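Local coordinates for protein 2,3-dihydroxy-2,3-dihydrophenylpropionate dehydrogenase (Pseudomonas sp. MC1, PDB 5XTF) that oxidises the cis-dihydrodiol of naphthalene to 1,2-dihydroxynaphthalene with NAD(+), as a tetrameric short-chain dehydrogenase, at residues 107-112 with 170-175. Residues are numbered along the deposited sequence; the frame is centred on the assembly and turned at random.
Sequences IWDYML and SCYIAS
One face of the Tyr-172 ring receives the indole of Trp-108 edge-on: CD1 of Trp-108 stands 3.5 Å above the plane, over the ring centre, in a T-shaped pair whose planes meet at 87°. At the rim of the same phenol, in its plane, the carbonyl oxygen of Ile-107 lies 3.3 Å from CE1 of Tyr-172. One indole face carries, toward its rim, OD1 of Asp-109 and the backbone N of Tyr-110, while NE1 of Trp-108 is hydrogen-bonded to the carbonyl oxygen of Gly-167. With CG anti to the backbone N (chi1 -175°), Tyr-172 projects its ring from the first turn of helix 170-190 toward the loop after strand 100-103, and its hydroxyl is hydrogen-bonded to Ser-159. This is the Rossmann-fold setting of a short-chain dehydrogenase, in which Tyr-172 and the NAD(+)-binding Lys-176 fit the family's Tyr-X-X-X-Lys motif, with Ser-159 in the place of its serine partner; Tyr-172 is thus probably the catalytic tyrosine.

Beside the ring pair, the carboxylate of Asp-109 works at the amino-terminal end of the helix. OD2 of Asp-109 accepts the backbone N-H of Tyr-172 (N to OD2 3.2 Å, N-H...O angle 164°), approached from well above the carboxylate plane, and takes a second hydrogen bond from a water. That water also donates to Leu-112 O and accepts from Cys-171 N; another joins Leu-112 O to Ser-170 N. OD1 receives the N-H of Met-111 in an Asx turn, as well as that of Gly-169. Were this aspartate replaced by an alanine, the N-H groups of Tyr-172, Met-111 and Gly-169 would probably be left without their acceptor, and the bridging water would lose one of its holds. Farther along, Leu-112 CD2 approaches SG of Cys-171 at 4.5 Å, and Phe-137 of a second subunit packs against Cys-171.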
loop_
_atom_site.group_PDB
_atom_site.type_symbol
_atom_site.label_atom_id
_atom_site.label_comp_id
_atom_site.label_asym_id
_atom_site.label_seq_id
_atom_site.Cartn_x
_atom_site.Cartn_y
_atom_site.Cartn_z
ATOM N N ILE B 107 5.859 15.429 -17.331
ATOM C CA ILE B 107 5.190 16.722 -17.402
ATOM C C ILE B 107 4.207 16.812 -16.245
ATOM O O ILE B 107 3.643 15.806 -15.807
ATOM C CB ILE B 107 4.475 16.942 -18.763
ATOM C CG1 ILE B 107 4.075 18.403 -18.942
ATOM C CG2 ILE B 107 3.231 16.087 -18.888
ATOM C CD1 ILE B 107 3.355 18.657 -20.243
ATOM N N TRP B 108 4.004 18.031 -15.752
ATOM C CA TRP B 108 3.088 18.330 -14.661
ATOM C C TRP B 108 1.727 18.754 -15.215
ATOM O O TRP B 108 1.557 18.956 -16.419
ATOM C CB TRP B 108 3.669 19.437 -13.770
ATOM C CG TRP B 108 3.090 19.483 -12.381
ATOM C CD1 TRP B 108 2.640 18.427 -11.647
ATOM C CD2 TRP B 108 2.905 20.647 -11.566
ATOM N NE1 TRP B 108 2.186 18.859 -10.419
ATOM C CE2 TRP B 108 2.337 20.220 -10.346
ATOM C CE3 TRP B 108 3.169 22.010 -11.747
ATOM C CZ2 TRP B 108 2.025 21.109 -9.313
ATOM C CZ3 TRP B 108 2.860 22.889 -10.725
ATOM C CH2 TRP B 108 2.293 22.434 -9.518
ATOM N N ASP B 109 0.746 18.890 -14.313
ATOM C CA ASP B 109 -0.565 19.401 -14.691
ATOM C C ASP B 109 -0.949 20.690 -13.979
ATOM O O ASP B 109 -2.072 21.164 -14.165
ATOM C CB ASP B 109 -1.649 18.338 -14.464
ATOM C CG ASP B 109 -2.017 18.143 -13.000
ATOM O OD1 ASP B 109 -1.282 18.620 -12.096
ATOM O OD2 ASP B 109 -3.051 17.462 -12.762
ATOM N N TYR B 110 -0.056 21.264 -13.170
ATOM C CA TYR B 110 -0.270 22.580 -12.562
ATOM C C TYR B 110 -1.603 22.635 -11.813
ATOM O O TYR B 110 -2.368 23.596 -11.924
ATOM C CB TYR B 110 -0.162 23.691 -13.619
ATOM C CG TYR B 110 1.203 23.723 -14.285
ATOM C CD1 TYR B 110 2.220 24.541 -13.796
ATOM C CD2 TYR B 110 1.490 22.910 -15.379
ATOM C CE1 TYR B 110 3.479 24.557 -14.387
ATOM C CE2 TYR B 110 2.749 22.919 -15.977
ATOM C CZ TYR B 110 3.735 23.745 -15.475
ATOM O OH TYR B 110 4.977 23.767 -16.059
ATOM N N MET B 111 -1.879 21.570 -11.054
ATOM C CA MET B 111 -3.029 21.477 -10.149
ATOM C C MET B 111 -4.363 21.685 -10.869
ATOM O O MET B 111 -5.311 22.222 -10.282
ATOM C CB MET B 111 -2.900 22.461 -8.978
ATOM C CG MET B 111 -1.517 22.529 -8.336
ATOM S SD MET B 111 -0.989 20.979 -7.571
ATOM C CE MET B 111 -2.270 20.748 -6.324
ATOM N N LEU B 112 -4.456 21.250 -12.128
ATOM C CA LEU B 112 -5.687 21.377 -12.902
ATOM C C LEU B 112 -6.879 20.826 -12.124
ATOM O O LEU B 112 -6.878 19.662 -11.720
ATOM C CB LEU B 112 -5.528 20.641 -14.236
ATOM C CG LEU B 112 -6.798 20.614 -15.089
ATOM C CD1 LEU B 112 -7.196 22.027 -15.489
ATOM C CD2 LEU B 112 -6.652 19.731 -16.308
ATOM N N SER B 170 -5.646 15.838 -10.385
ATOM C CA SER B 170 -6.034 14.438 -10.457
ATOM C C SER B 170 -5.460 13.755 -11.684
ATOM O O SER B 170 -5.169 12.556 -11.632
ATOM C CB SER B 170 -7.555 14.314 -10.436
ATOM O OG SER B 170 -8.123 14.993 -11.540
ATOM N N CYS B 171 -5.296 14.480 -12.797
ATOM C CA CYS B 171 -4.648 13.868 -13.958
ATOM C C CYS B 171 -3.232 13.433 -13.614
ATOM O O CYS B 171 -2.857 12.274 -13.828
ATOM C CB CYS B 171 -4.627 14.831 -15.146
ATOM S SG CYS B 171 -6.277 15.339 -15.681
ATOM N N TYR B 172 -2.436 14.354 -13.065
ATOM C CA TYR B 172 -1.059 14.022 -12.728
ATOM C C TYR B 172 -1.005 12.855 -11.758
ATOM O O TYR B 172 -0.243 11.906 -11.972
ATOM C CB TYR B 172 -0.339 15.245 -12.148
ATOM C CG TYR B 172 1.143 15.014 -11.874
ATOM C CD1 TYR B 172 2.094 15.096 -12.898
ATOM C CD2 TYR B 172 1.593 14.720 -10.588
ATOM C CE1 TYR B 172 3.451 14.882 -12.647
ATOM C CE2 TYR B 172 2.955 14.510 -10.331
ATOM C CZ TYR B 172 3.870 14.595 -11.361
ATOM O OH TYR B 172 5.198 14.373 -11.074
ATOM N N ILE B 173 -1.831 12.884 -10.707
ATOM C CA ILE B 173 -1.759 11.834 -9.699
ATOM C C ILE B 173 -2.175 10.497 -10.292
ATOM O O ILE B 173 -1.577 9.456 -9.988
ATOM C CB ILE B 173 -2.597 12.210 -8.467
ATOM C CG1 ILE B 173 -1.923 13.370 -7.744
ATOM C CG2 ILE B 173 -2.719 11.029 -7.537
ATOM C CD1 ILE B 173 -2.638 13.838 -6.534
ATOM N N ALA B 174 -3.174 10.510 -11.180
ATOM C CA ALA B 174 -3.598 9.274 -11.828
ATOM C C ALA B 174 -2.508 8.735 -12.747
ATOM O O ALA B 174 -2.280 7.522 -12.804
ATOM C CB ALA B 174 -4.896 9.515 -12.597
ATOM N N SER B 175 -1.809 9.616 -13.465
ATOM C CA SER B 175 -0.744 9.135 -14.341
ATOM C C SER B 175 0.401 8.545 -13.527
ATOM O O SER B 175 0.984 7.526 -13.905
ATOM C CB SER B 175 -0.227 10.252 -15.250
ATOM O OG SER B 175 0.553 11.214 -14.555
HETATM O O HOH W 1 -5.910 17.404 -13.231
HETATM O O HOH W 2 -8.013 17.588 -10.401
#